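Local coordinates for protein saframycin Mx1 synthetase B (Legionella pneumophila subsp. pneumophila, PDB 3KXW) that belongs to the ANL superfamily of AMP-binding enzymes and, in this model, holds 5'-O-[(S)-(dodecanoyloxy)(hydroxy)phosphoryl]adenosine, at residues V16-A21 and C85-C90; V68-A73 and I79-G84; I210-L215 and L253-K258; D472-L477 and I556-C561. All blocks are in the same frame, centred on the assembly; numbering follows the deposited sequence.

Three of the four contacts lie in the large AMP-binding part of the chain and the fourth in its smaller C-terminal part, as expected of a two-part ANL protein. Contacts 1 and 2 share helix 76-87: contact 2 sets one side of it on strand 67-71, and contact 1 uses Tyr-87 in its last turn to reach helix 13-23. Their centres are 13 Å apart, and Cys-85 SG of contact 1 packs on Leu-70 CD2 of contact 2 at 3.7 Å. Contact 3 belongs to another sheet, its centre 23 Å from that of contact 2, with the Phe-212 side chain about 10 Å from the bound 5'-O-[(S)-(dodecanoyloxy)(hydroxy)phosphoryl]adenosine. Contact 4 stands apart, its nearest atoms about 17 Å from contact 3.

Contact 1: V16-A21 and C85-C90; sequences VVRLRA and CLYAGC
With CG trans to its own carbonyl carbon (chi1 -84°), Tyr-87 sends its ring out from the last turn of helix 76-87 to meet Val-17, whose CG1 is anti to the main-chain nitrogen (chi1 174°) and faces the phenol end. The two side chains cross at about a right angle. Val-17 CG1 sits at the ring edge, near its plane, 3.2 Å from Tyr-87 OH, while Val-17 CB stands 3.5 Å from the same oxygen. This is close packing of a branched aliphatic group against a hydroxyl, whose hydrogen-bonding partner is Asp-47 OD1 on helix 43-59. Arg-18 adds the aliphatic part of its chain: its CG approaches Tyr-87 OH to 3.7 Å from an oblique direction. Beyond CG the chain bends at chi3, and the guanidinium plane stands 75° from that of the phenol; its NH1 forms a salt bridge with Asp-15, one turn back on helix 13-23. The tyrosine side chain spans backbones that remain well separated, the closest CA atoms being those of Arg-18 and Tyr-87, 9.7 Å apart. Just past Tyr-87 the helix closes at Gly-89, whose positive phi accompanies two backbone bonds back into the final turn. The arrangement is plain helix-helix packing through Tyr-87, beside the Schellman motif that ends the helix of a beta-alpha-beta unit.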
loop_
_atom_site.group_PDB
_atom_site.type_symbol
_atom_site.label_atom_id
_atom_site.label_comp_id
_atom_site.label_asym_id
_atom_site.label_seq_id
_atom_site.Cartn_x
_atom_site.Cartn_y
_atom_site.Cartn_z
ATOM N N VAL A 16 18.765 0.952 16.893
ATOM C CA VAL A 16 17.997 -0.226 17.267
ATOM C C VAL A 16 18.577 -1.466 16.586
ATOM O O VAL A 16 18.769 -2.511 17.229
ATOM C CB VAL A 16 16.503 -0.099 16.917
ATOM C CG1 VAL A 16 15.790 -1.443 17.180
ATOM C CG2 VAL A 16 15.869 1.026 17.732
ATOM N N VAL A 17 18.836 -1.371 15.280
ATOM C CA VAL A 17 19.385 -2.513 14.548
ATOM C C VAL A 17 20.785 -2.866 15.064
ATOM O O VAL A 17 21.096 -4.038 15.270
ATOM C CB VAL A 17 19.431 -2.268 13.022
ATOM C CG1 VAL A 17 20.143 -3.418 12.316
ATOM C CG2 VAL A 17 18.015 -2.111 12.480
ATOM N N ARG A 18 21.617 -1.850 15.265
ATOM C CA ARG A 18 22.971 -2.070 15.800
ATOM C C ARG A 18 22.937 -2.833 17.124
ATOM O O ARG A 18 23.725 -3.753 17.330
ATOM C CB ARG A 18 23.729 -0.750 16.003
ATOM C CG ARG A 18 24.253 -0.107 14.701
ATOM C CD ARG A 18 25.050 1.194 14.954
ATOM N NE ARG A 18 26.191 1.010 15.877
ATOM C CZ ARG A 18 26.229 1.446 17.138
ATOM N NH1 ARG A 18 25.195 2.103 17.665
ATOM N NH2 ARG A 18 27.313 1.240 17.893
ATOM N N LEU A 19 22.040 -2.426 18.018
ATOM C CA LEU A 19 21.954 -3.019 19.350
ATOM C C LEU A 19 21.393 -4.436 19.303
ATOM O O LEU A 19 21.897 -5.337 19.970
ATOM C CB LEU A 19 21.126 -2.143 20.281
ATOM C CG LEU A 19 21.164 -2.560 21.753
ATOM C CD1 LEU A 19 22.596 -2.548 22.272
ATOM C CD2 LEU A 19 20.287 -1.621 22.603
ATOM N N ARG A 20 20.349 -4.637 18.515
ATOM C CA ARG A 20 19.844 -5.989 18.320
ATOM C C ARG A 20 20.915 -6.937 17.785
ATOM O O ARG A 20 20.952 -8.099 18.174
ATOM C CB ARG A 20 18.627 -5.993 17.407
ATOM C CG ARG A 20 17.395 -5.427 18.113
ATOM C CD ARG A 20 16.087 -5.819 17.451
ATOM N NE ARG A 20 14.950 -5.237 18.155
ATOM C CZ ARG A 20 14.410 -5.695 19.280
ATOM N NH1 ARG A 20 14.886 -6.780 19.897
ATOM N NH2 ARG A 20 13.375 -5.052 19.801
ATOM N N ALA A 21 21.737 -6.449 16.862
ATOM C CA ALA A 21 22.826 -7.271 16.316
ATOM C C ALA A 21 23.897 -7.653 17.361
ATOM O O ALA A 21 24.618 -8.645 17.186
ATOM C CB ALA A 21 23.451 -6.603 15.107
ATOM N N CYS A 85 21.151 3.162 3.559
ATOM C CA CYS A 85 20.932 4.609 3.420
ATOM C C CYS A 85 20.812 5.271 4.778
ATOM O O CYS A 85 21.426 6.303 5.033
ATOM C CB CYS A 85 19.672 4.934 2.609
ATOM S SG CYS A 85 19.801 4.567 0.878
ATOM N N LEU A 86 19.997 4.696 5.653
ATOM C CA LEU A 86 19.809 5.294 6.961
ATOM C C LEU A 86 21.119 5.361 7.760
ATOM O O LEU A 86 21.387 6.356 8.434
ATOM C CB LEU A 86 18.739 4.550 7.786
ATOM C CG LEU A 86 17.315 4.470 7.225
ATOM C CD1 LEU A 86 16.290 4.151 8.304
ATOM C CD2 LEU A 86 16.939 5.702 6.450
ATOM N N TYR A 87 21.905 4.287 7.717
ATOM C CA TYR A 87 23.188 4.267 8.412
ATOM C C TYR A 87 24.137 5.346 7.910
ATOM O O TYR A 87 25.018 5.760 8.642
ATOM C CB TYR A 87 23.891 2.933 8.237
ATOM C CG TYR A 87 23.490 1.813 9.181
ATOM C CD1 TYR A 87 22.168 1.404 9.324
ATOM C CD2 TYR A 87 24.467 1.107 9.878
ATOM C CE1 TYR A 87 21.833 0.326 10.164
ATOM C CE2 TYR A 87 24.141 0.044 10.728
ATOM C CZ TYR A 87 22.828 -0.347 10.857
ATOM O OH TYR A 87 22.553 -1.422 11.694
ATOM N N ALA A 88 23.983 5.765 6.660
ATOM C CA ALA A 88 24.805 6.847 6.116
ATOM C C ALA A 88 24.217 8.235 6.381
ATOM O O ALA A 88 24.804 9.246 5.993
ATOM C CB ALA A 88 25.017 6.643 4.624
ATOM N N GLY A 89 23.064 8.293 7.035
ATOM C CA GLY A 89 22.364 9.548 7.239
ATOM C C GLY A 89 21.753 10.104 5.961
ATOM O O GLY A 89 21.369 11.273 5.903
ATOM N N CYS A 90 21.660 9.264 4.936
ATOM C CA CYS A 90 21.065 9.670 3.671
ATOM C C CYS A 90 19.559 9.414 3.686
ATOM O O CYS A 90 19.072 8.590 4.459
ATOM C CB CYS A 90 21.727 8.923 2.501
ATOM S SG CYS A 90 23.509 9.338 2.303
#

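Contact 2: V68-A73 and I79-G84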
loop_
_atom_site.group_PDB
_atom_site.type_symbol
_atom_site.label_atom_id
_atom_site.label_comp_id
_atom_site.label_asym_id
_atom_site.label_seq_id
_atom_site.Cartn_x
_atom_site.Cartn_y
_atom_site.Cartn_z
ATOM N N VAL A 68 19.208 9.215 -1.763
ATOM C CA VAL A 68 19.708 8.072 -2.509
ATOM C C VAL A 68 18.508 7.309 -3.027
ATOM O O VAL A 68 17.654 6.871 -2.252
ATOM C CB VAL A 68 20.592 7.160 -1.633
ATOM C CG1 VAL A 68 21.049 5.907 -2.413
ATOM C CG2 VAL A 68 21.790 7.945 -1.071
ATOM N N LEU A 69 18.417 7.202 -4.350
ATOM C CA LEU A 69 17.318 6.503 -5.002
ATOM C C LEU A 69 17.511 4.990 -4.894
ATOM O O LEU A 69 18.604 4.490 -5.125
ATOM C CB LEU A 69 17.276 6.913 -6.481
ATOM C CG LEU A 69 15.997 6.573 -7.226
ATOM C CD1 LEU A 69 14.834 7.355 -6.603
ATOM C CD2 LEU A 69 16.138 6.860 -8.745
ATOM N N LEU A 70 16.456 4.255 -4.573
ATOM C CA LEU A 70 16.588 2.811 -4.428
ATOM C C LEU A 70 15.687 2.133 -5.426
ATOM O O LEU A 70 14.478 2.118 -5.255
ATOM C CB LEU A 70 16.202 2.365 -3.026
ATOM C CG LEU A 70 16.986 3.039 -1.908
ATOM C CD1 LEU A 70 16.520 2.522 -0.538
ATOM C CD2 LEU A 70 18.481 2.776 -2.069
ATOM N N LEU A 71 16.287 1.602 -6.487
ATOM C CA LEU A 71 15.504 0.992 -7.555
ATOM C C LEU A 71 15.607 -0.509 -7.395
ATOM O O LEU A 71 16.625 -1.112 -7.782
ATOM C CB LEU A 71 16.026 1.474 -8.913
ATOM C CG LEU A 71 15.236 1.258 -10.191
ATOM C CD1 LEU A 71 15.914 1.994 -11.351
ATOM C CD2 LEU A 71 15.121 -0.235 -10.503
ATOM N N PHE A 72 14.577 -1.119 -6.799
ATOM C CA PHE A 72 14.594 -2.550 -6.489
ATOM C C PHE A 72 13.217 -3.160 -6.591
ATOM O O PHE A 72 12.219 -2.538 -6.184
ATOM C CB PHE A 72 15.081 -2.798 -5.047
ATOM C CG PHE A 72 16.535 -2.545 -4.847
ATOM C CD1 PHE A 72 17.467 -3.545 -5.111
ATOM C CD2 PHE A 72 16.975 -1.297 -4.386
ATOM C CE1 PHE A 72 18.837 -3.301 -4.944
ATOM C CE2 PHE A 72 18.334 -1.048 -4.191
ATOM C CZ PHE A 72 19.270 -2.055 -4.481
ATOM N N ALA A 73 13.164 -4.389 -7.094
ATOM C CA ALA A 73 12.003 -5.237 -6.883
ATOM C C ALA A 73 11.989 -5.658 -5.403
ATOM O O ALA A 73 13.006 -5.538 -4.705
ATOM C CB ALA A 73 12.066 -6.471 -7.803
ATOM N N ILE A 79 15.851 -4.158 1.237
ATOM C CA ILE A 79 15.878 -3.911 2.687
ATOM C C ILE A 79 17.285 -3.570 3.167
ATOM O O ILE A 79 17.482 -2.656 3.978
ATOM C CB ILE A 79 15.334 -5.137 3.457
ATOM C CG1 ILE A 79 13.853 -5.367 3.103
ATOM C CG2 ILE A 79 15.513 -4.942 4.962
ATOM C CD1 ILE A 79 13.301 -6.765 3.546
ATOM N N GLN A 80 18.278 -4.286 2.655
ATOM C CA GLN A 80 19.672 -3.954 2.983
ATOM C C GLN A 80 20.010 -2.523 2.532
ATOM O O GLN A 80 20.663 -1.776 3.259
ATOM C CB GLN A 80 20.617 -4.947 2.298
ATOM C CG GLN A 80 20.440 -6.393 2.777
ATOM C CD GLN A 80 20.988 -7.411 1.806
ATOM O OE1 GLN A 80 21.640 -7.066 0.831
ATOM N NE2 GLN A 80 20.694 -8.678 2.049
ATOM N N ALA A 81 19.586 -2.164 1.323
ATOM C CA ALA A 81 19.926 -0.852 0.744
ATOM C C ALA A 81 19.251 0.262 1.531
ATOM O O ALA A 81 19.859 1.295 1.812
ATOM C CB ALA A 81 19.542 -0.785 -0.762
ATOM N N PHE A 82 17.995 0.038 1.913
ATOM C CA PHE A 82 17.243 1.008 2.701
ATOM C C PHE A 82 17.957 1.273 4.041
ATOM O O PHE A 82 18.178 2.425 4.426
ATOM C CB PHE A 82 15.805 0.504 2.929
ATOM C CG PHE A 82 14.890 1.517 3.608
ATOM C CD1 PHE A 82 14.118 2.383 2.854
ATOM C CD2 PHE A 82 14.812 1.593 4.991
ATOM C CE1 PHE A 82 13.264 3.327 3.468
ATOM C CE2 PHE A 82 13.958 2.531 5.623
ATOM C CZ PHE A 82 13.192 3.393 4.849
ATOM N N LEU A 83 18.323 0.220 4.760
ATOM C CA LEU A 83 18.990 0.443 6.032
ATOM C C LEU A 83 20.366 1.080 5.786
ATOM O O LEU A 83 20.823 1.944 6.548
ATOM C CB LEU A 83 19.160 -0.870 6.803
ATOM C CG LEU A 83 17.879 -1.401 7.441
ATOM C CD1 LEU A 83 18.194 -2.679 8.152
ATOM C CD2 LEU A 83 17.370 -0.391 8.434
ATOM N N GLY A 84 21.027 0.645 4.726
ATOM C CA GLY A 84 22.334 1.184 4.383
ATOM C C GLY A 84 22.238 2.698 4.182
ATOM O O GLY A 84 23.114 3.442 4.624
#
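Leu-70 and Phe-72, two residues apart on 68-73, both point at the helix, and Ala-81 points back at them from the facing turn. Its small methyl is shared between the two larger side chains: Phe-72 CE2 comes to 3.6 Å from Ala-81 CB, and Leu-70 CD2 lies 3.9 Å from that same carbon. The phenyl group meets the methyl obliquely, through CE2 and, a little farther, CZ. Leu-70 CB lies at its CD2–CE2 edge, in the ring plane, and thus the leucine and phenylalanine are already packed on each other where the helix rests on them. The strand, helix 76-87 and the following strand 91-95 make a beta-alpha-beta unit, in which 67-71 and 91-95 run parallel as neighbours in one sheet, and this contact seats the connecting helix on the first strand.

The two branches of Leu-70 divide their work. Its chi1 of -57° aims the branch point at the helix, and an extended chi2 of 180° parts the methyls: CD2 goes to Ala-81, while CD1 reaches past it to the helix backbone, 3.6 Å from Phe-82 CA. The Phe-82 ring meets Leu-70 CD1 obliquely, with CD1 of Phe-82 at 4.2 Å from that methyl, and goes on to an edge-to-face pairing with Phe-171. The small Ala-81 is consistent with the close approach here, where the CA atoms of Leu-70 and Ala-81 are 7.2 Å apart. Along the same helix, Leu-83 points away from the strand and packs on Leu-46 and Ala-50 of helix 43-59.

Contact 3: I210-L215 and L253-K258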
loop_
_atom_site.group_PDB
_atom_site.type_symbol
_atom_site.label_atom_id
_atom_site.label_comp_id
_atom_site.label_asym_id
_atom_site.label_seq_id
_atom_site.Cartn_x
_atom_site.Cartn_y
_atom_site.Cartn_z
ATOM N N ILE A 210 4.818 -13.495 14.435
ATOM C CA ILE A 210 5.493 -13.674 13.160
ATOM C C ILE A 210 4.690 -12.940 12.088
ATOM O O ILE A 210 3.496 -13.139 11.944
ATOM C CB ILE A 210 5.642 -15.160 12.808
ATOM C CG1 ILE A 210 6.573 -15.829 13.841
ATOM C CG2 ILE A 210 6.187 -15.338 11.385
ATOM C CD1 ILE A 210 6.827 -17.293 13.566
ATOM N N ILE A 211 5.341 -12.066 11.341
ATOM C CA ILE A 211 4.594 -11.346 10.328
ATOM C C ILE A 211 4.812 -11.957 8.957
ATOM O O ILE A 211 5.947 -12.259 8.582
ATOM C CB ILE A 211 4.989 -9.856 10.320
ATOM C CG1 ILE A 211 4.657 -9.217 11.681
ATOM C CG2 ILE A 211 4.331 -9.132 9.145
ATOM C CD1 ILE A 211 5.118 -7.751 11.808
ATOM N N PHE A 212 3.741 -12.156 8.203
ATOM C CA PHE A 212 3.912 -12.518 6.799
ATOM C C PHE A 212 3.437 -11.362 5.920
ATOM O O PHE A 212 2.436 -10.720 6.234
ATOM C CB PHE A 212 3.173 -13.806 6.419
ATOM C CG PHE A 212 3.452 -14.221 5.024
ATOM C CD1 PHE A 212 4.552 -15.029 4.744
ATOM C CD2 PHE A 212 2.724 -13.685 3.961
ATOM C CE1 PHE A 212 4.863 -15.357 3.434
ATOM C CE2 PHE A 212 3.045 -14.008 2.660
ATOM C CZ PHE A 212 4.122 -14.845 2.387
ATOM N N SER A 213 4.146 -11.087 4.840
ATOM C CA SER A 213 3.692 -10.046 3.939
ATOM C C SER A 213 4.009 -10.324 2.490
ATOM O O SER A 213 5.121 -10.719 2.175
ATOM C CB SER A 213 4.302 -8.713 4.342
ATOM O OG SER A 213 3.803 -7.660 3.528
ATOM N N TRP A 214 3.036 -10.109 1.607
ATOM C CA TRP A 214 3.336 -10.022 0.165
ATOM C C TRP A 214 3.237 -8.578 -0.321
ATOM O O TRP A 214 3.369 -8.325 -1.519
ATOM C CB TRP A 214 2.379 -10.890 -0.681
ATOM C CG TRP A 214 0.911 -10.583 -0.415
ATOM C CD1 TRP A 214 0.091 -11.249 0.437
ATOM C CD2 TRP A 214 0.117 -9.539 -1.005
ATOM N NE1 TRP A 214 -1.168 -10.683 0.432
ATOM C CE2 TRP A 214 -1.175 -9.632 -0.447
ATOM C CE3 TRP A 214 0.371 -8.539 -1.948
ATOM C CZ2 TRP A 214 -2.205 -8.760 -0.783
ATOM C CZ3 TRP A 214 -0.666 -7.673 -2.300
ATOM C CH2 TRP A 214 -1.937 -7.784 -1.713
ATOM N N LEU A 215 2.995 -7.646 0.598
ATOM C CA LEU A 215 2.665 -6.255 0.228
ATOM C C LEU A 215 3.802 -5.500 -0.435
ATOM O O LEU A 215 4.963 -5.712 -0.121
ATOM C CB LEU A 215 2.164 -5.468 1.441
ATOM C CG LEU A 215 0.926 -5.989 2.176
ATOM C CD1 LEU A 215 0.614 -5.095 3.386
ATOM C CD2 LEU A 215 -0.304 -6.125 1.235
ATOM N N LEU A 253 -1.914 -17.999 1.862
ATOM C CA LEU A 253 -2.503 -18.774 2.955
ATOM C C LEU A 253 -1.672 -20.024 3.253
ATOM O O LEU A 253 -1.554 -20.438 4.407
ATOM C CB LEU A 253 -3.969 -19.111 2.653
ATOM C CG LEU A 253 -4.812 -17.928 2.160
ATOM C CD1 LEU A 253 -6.245 -18.409 1.921
ATOM C CD2 LEU A 253 -4.816 -16.745 3.138
ATOM N N LYS A 254 -1.079 -20.615 2.218
ATOM C CA LYS A 254 -0.095 -21.691 2.421
ATOM C C LYS A 254 1.101 -21.248 3.269
ATOM O O LYS A 254 1.528 -21.960 4.197
ATOM C CB LYS A 254 0.425 -22.235 1.094
ATOM C CG LYS A 254 -0.513 -23.205 0.419
ATOM C CD LYS A 254 0.232 -23.907 -0.735
ATOM C CE LYS A 254 -0.624 -24.971 -1.416
ATOM N NZ LYS A 254 0.093 -25.613 -2.570
ATOM N N HIS A 255 1.659 -20.087 2.960
ATOM C CA HIS A 255 2.789 -19.607 3.767
ATOM C C HIS A 255 2.391 -19.247 5.189
ATOM O O HIS A 255 3.153 -19.506 6.118
ATOM C CB HIS A 255 3.518 -18.449 3.091
ATOM C CG HIS A 255 4.267 -18.875 1.874
ATOM N ND1 HIS A 255 4.415 -18.082 0.760
ATOM C CD2 HIS A 255 4.884 -20.045 1.591
ATOM C CE1 HIS A 255 5.117 -18.733 -0.150
ATOM N NE2 HIS A 255 5.417 -19.923 0.330
ATOM N N ILE A 256 1.214 -18.649 5.361
ATOM C CA ILE A 256 0.745 -18.326 6.693
ATOM C C ILE A 256 0.686 -19.622 7.479
ATOM O O ILE A 256 1.050 -19.675 8.668
ATOM C CB ILE A 256 -0.644 -17.633 6.661
ATOM C CG1 ILE A 256 -0.480 -16.150 6.235
ATOM C CG2 ILE A 256 -1.349 -17.762 8.007
ATOM C CD1 ILE A 256 -1.838 -15.399 5.995
ATOM N N THR A 257 0.234 -20.669 6.792
ATOM C CA THR A 257 0.094 -21.986 7.389
ATOM C C THR A 257 1.461 -22.557 7.788
ATOM O O THR A 257 1.666 -22.962 8.940
ATOM C CB THR A 257 -0.587 -22.966 6.407
ATOM O OG1 THR A 257 -1.955 -22.566 6.191
ATOM C CG2 THR A 257 -0.548 -24.400 6.979
ATOM N N LYS A 258 2.369 -22.600 6.817
ATOM C CA LYS A 258 3.696 -23.178 6.995
ATOM C C LYS A 258 4.495 -22.479 8.088
ATOM O O LYS A 258 5.089 -23.134 8.929
ATOM C CB LYS A 258 4.477 -23.137 5.689
ATOM C CG LYS A 258 5.856 -23.810 5.750
ATOM C CD LYS A 258 6.515 -23.825 4.374
ATOM C CE LYS A 258 7.945 -24.332 4.448
ATOM N NZ LYS A 258 8.497 -24.518 3.081
#
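Phe-212 and His-255 pair in a manner that is neither stacked nor edge-to-face: their ring planes meet at 38°, with centroids 5.5 Å apart. Much of the approach belongs to the histidine's CB, which lies 3.4 Å from Phe-212 CE1 and 3.7 Å from Phe-212 CZ. The imidazole continues obliquely, bringing His-255 ND1 to 3.6 Å from Phe-212 CZ, before the end of the side chain leads away from the strand. A trans chi1 of -175° at Phe-212 carries the ring to this turn of the helix. Nearer the strand, Phe-212 CB meets Ile-256 CG1 at 4.3 Å, an apolar touch that fills in beside the aromatic pair. Just beyond, Ser-213 OG accepts a bond from Leu-215 N, an ST turn where the strand ends.

The contact is helix-on-strand packing within the AMP-binding part. Strand 210-213 lies beside 236-239 in its sheet, and its backbone also bonds to Thr-262, just before strand 263-266, and to Ile-263, its first residue; Ser-264 OG binds Phe-212 O. Helix 250-259 packs on Phe-212 through His-255 and Ile-256, the latter also touching Ser-264, while helix 220-233 receives Ile-211 and Ser-213.

Contact 4: D472-L477 and I556-C561; sequences DIEFSL and IRRNFC
Glu-474 and Arg-558 form a side-on, two-pronged salt bridge. Arg-558 NE gives its hydrogen to Glu-474 OE2 at 2.9 Å, and Arg-558 NH2 does the same for Glu-474 OE1, also at 2.9 Å; both bonds are nearly straight, the second at 177°. Each oxygen is met on its syn side and lies close to the guanidinium plane, but the carboxylate is rotated by 33° against it, leaving both nitrogens out of the carboxylate plane. Two bonds to two atoms fix how the groups are turned against each other. An extended glutamate reaches from one helix, and the arginine answers with a chain that starts out trans (chi1 -168°) and bends at chi3, turning its NE edge toward the acid. The bridge spans backbones whose nearest CA atoms, of Glu-474 and Arg-558, are 9.8 Å apart.

Farther out, Ala-491 N also binds Glu-474 OE2, giving this buried oxygen a second donor and tying the acid to strand 486-496. The buried salt bridge thus pairs two helices on the sheet of the C-terminal part. Both touch strand 486-496, helix 469-479 through Ile-473 on Ala-491 and helix 554-567 through Cys-561 on Ala-490 and Phe-492, while helix 515-533 borders the former through Val-529 and His-533.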
loop_
_atom_site.group_PDB
_atom_site.type_symbol
_atom_site.label_atom_id
_atom_site.label_comp_id
_atom_site.label_asym_id
_atom_site.label_seq_id
_atom_site.Cartn_x
_atom_site.Cartn_y
_atom_site.Cartn_z
ATOM N N ASP A 472 -4.282 5.978 -19.255
ATOM C CA ASP A 472 -3.038 5.248 -19.071
ATOM C C ASP A 472 -3.255 3.746 -18.940
ATOM O O ASP A 472 -2.417 2.957 -19.370
ATOM C CB ASP A 472 -2.228 5.807 -17.900
ATOM C CG ASP A 472 -1.656 7.184 -18.192
ATOM O OD1 ASP A 472 -1.609 7.590 -19.374
ATOM O OD2 ASP A 472 -1.227 7.862 -17.238
ATOM N N ILE A 473 -4.383 3.357 -18.351
ATOM C CA ILE A 473 -4.758 1.946 -18.238
ATOM C C ILE A 473 -5.052 1.398 -19.631
ATOM O O ILE A 473 -4.646 0.294 -19.965
ATOM C CB ILE A 473 -5.992 1.764 -17.355
ATOM C CG1 ILE A 473 -5.676 2.062 -15.885
ATOM C CG2 ILE A 473 -6.563 0.358 -17.499
ATOM C CD1 ILE A 473 -6.928 2.164 -15.015
ATOM N N GLU A 474 -5.745 2.179 -20.449
ATOM C CA GLU A 474 -6.039 1.759 -21.817
ATOM C C GLU A 474 -4.743 1.547 -22.599
ATOM O O GLU A 474 -4.609 0.572 -23.348
ATOM C CB GLU A 474 -6.972 2.781 -22.495
ATOM C CG GLU A 474 -8.344 2.817 -21.837
ATOM C CD GLU A 474 -9.176 4.052 -22.198
ATOM O OE1 GLU A 474 -8.698 4.881 -22.999
ATOM O OE2 GLU A 474 -10.301 4.179 -21.681
ATOM N N PHE A 475 -3.785 2.447 -22.403
ATOM C CA PHE A 475 -2.468 2.332 -23.036
ATOM C C PHE A 475 -1.778 1.027 -22.658
ATOM O O PHE A 475 -1.228 0.330 -23.529
ATOM C CB PHE A 475 -1.564 3.504 -22.657
ATOM C CG PHE A 475 -0.203 3.447 -23.305
ATOM C CD1 PHE A 475 0.023 4.075 -24.514
ATOM C CD2 PHE A 475 0.842 2.756 -22.700
ATOM C CE1 PHE A 475 1.275 4.023 -25.119
ATOM C CE2 PHE A 475 2.096 2.692 -23.303
ATOM C CZ PHE A 475 2.305 3.334 -24.520
ATOM N N SER A 476 -1.781 0.720 -21.360
ATOM C CA SER A 476 -1.190 -0.508 -20.851
ATOM C C SER A 476 -1.774 -1.741 -21.541
ATOM O O SER A 476 -1.031 -2.611 -22.005
ATOM C CB SER A 476 -1.354 -0.607 -19.321
ATOM O OG SER A 476 -0.452 0.276 -18.654
ATOM N N LEU A 477 -3.101 -1.802 -21.619
ATOM C CA LEU A 477 -3.785 -2.939 -22.239
ATOM C C LEU A 477 -3.373 -3.069 -23.699
ATOM O O LEU A 477 -3.065 -4.168 -24.191
ATOM C CB LEU A 477 -5.314 -2.765 -22.134
ATOM C CG LEU A 477 -5.878 -2.919 -20.721
ATOM C CD1 LEU A 477 -7.269 -2.292 -20.558
ATOM C CD2 LEU A 477 -5.934 -4.391 -20.376
ATOM N N ILE A 556 -14.401 9.637 -26.177
ATOM C CA ILE A 556 -15.648 9.252 -26.827
ATOM C C ILE A 556 -15.931 7.756 -26.641
ATOM O O ILE A 556 -17.057 7.339 -26.310
ATOM C CB ILE A 556 -15.600 9.589 -28.344
ATOM C CG1 ILE A 556 -15.364 11.092 -28.551
ATOM C CG2 ILE A 556 -16.872 9.131 -29.040
ATOM C CD1 ILE A 556 -16.404 11.967 -27.880
ATOM N N ARG A 557 -14.902 6.945 -26.842
ATOM C CA ARG A 557 -15.034 5.499 -26.693
ATOM C C ARG A 557 -15.441 5.156 -25.261
ATOM O O ARG A 557 -16.317 4.328 -25.019
ATOM C CB ARG A 557 -13.695 4.837 -27.041
ATOM C CG ARG A 557 -13.759 3.337 -27.279
ATOM C CD ARG A 557 -12.395 2.778 -27.665
ATOM N NE ARG A 557 -11.985 3.217 -28.990
ATOM C CZ ARG A 557 -10.946 4.013 -29.228
ATOM N NH1 ARG A 557 -10.195 4.451 -28.222
ATOM N NH2 ARG A 557 -10.651 4.363 -30.471
ATOM N N ARG A 558 -14.765 5.799 -24.320
ATOM C CA ARG A 558 -14.967 5.587 -22.892
ATOM C C ARG A 558 -16.375 6.000 -22.476
ATOM O O ARG A 558 -17.046 5.302 -21.706
ATOM C CB ARG A 558 -13.936 6.449 -22.161
ATOM C CG ARG A 558 -13.763 6.204 -20.719
ATOM C CD ARG A 558 -12.532 6.966 -20.211
ATOM N NE ARG A 558 -11.366 6.806 -21.077
ATOM C CZ ARG A 558 -10.653 7.820 -21.558
ATOM N NH1 ARG A 558 -10.977 9.061 -21.243
ATOM N NH2 ARG A 558 -9.593 7.596 -22.323
ATOM N N ASN A 559 -16.833 7.138 -22.989
ATOM C CA ASN A 559 -18.190 7.600 -22.683
ATOM C C ASN A 559 -19.271 6.680 -23.229
ATOM O O ASN A 559 -20.303 6.485 -22.599
ATOM C CB ASN A 559 -18.406 9.028 -23.181
ATOM C CG ASN A 559 -17.581 10.033 -22.411
ATOM O OD1 ASN A 559 -17.148 9.759 -21.291
ATOM N ND2 ASN A 559 -17.338 11.201 -23.015
ATOM N N PHE A 560 -19.020 6.108 -24.399
ATOM C CA PHE A 560 -19.955 5.148 -24.988
ATOM C C PHE A 560 -20.108 3.928 -24.085
ATOM O O PHE A 560 -21.226 3.498 -23.798
ATOM C CB PHE A 560 -19.495 4.723 -26.388
ATOM C CG PHE A 560 -20.257 3.547 -26.942
ATOM C CD1 PHE A 560 -21.320 3.738 -27.812
ATOM C CD2 PHE A 560 -19.917 2.252 -26.582
ATOM C CE1 PHE A 560 -22.032 2.653 -28.322
ATOM C CE2 PHE A 560 -20.630 1.166 -27.077
ATOM C CZ PHE A 560 -21.688 1.371 -27.948
ATOM N N CYS A 561 -18.977 3.386 -23.628
ATOM C CA CYS A 561 -18.977 2.184 -22.802
ATOM C C CYS A 561 -19.629 2.447 -21.458
ATOM O O CYS A 561 -20.372 1.616 -20.928
ATOM C CB CYS A 561 -17.544 1.698 -22.555
ATOM S SG CYS A 561 -16.675 1.088 -24.017
#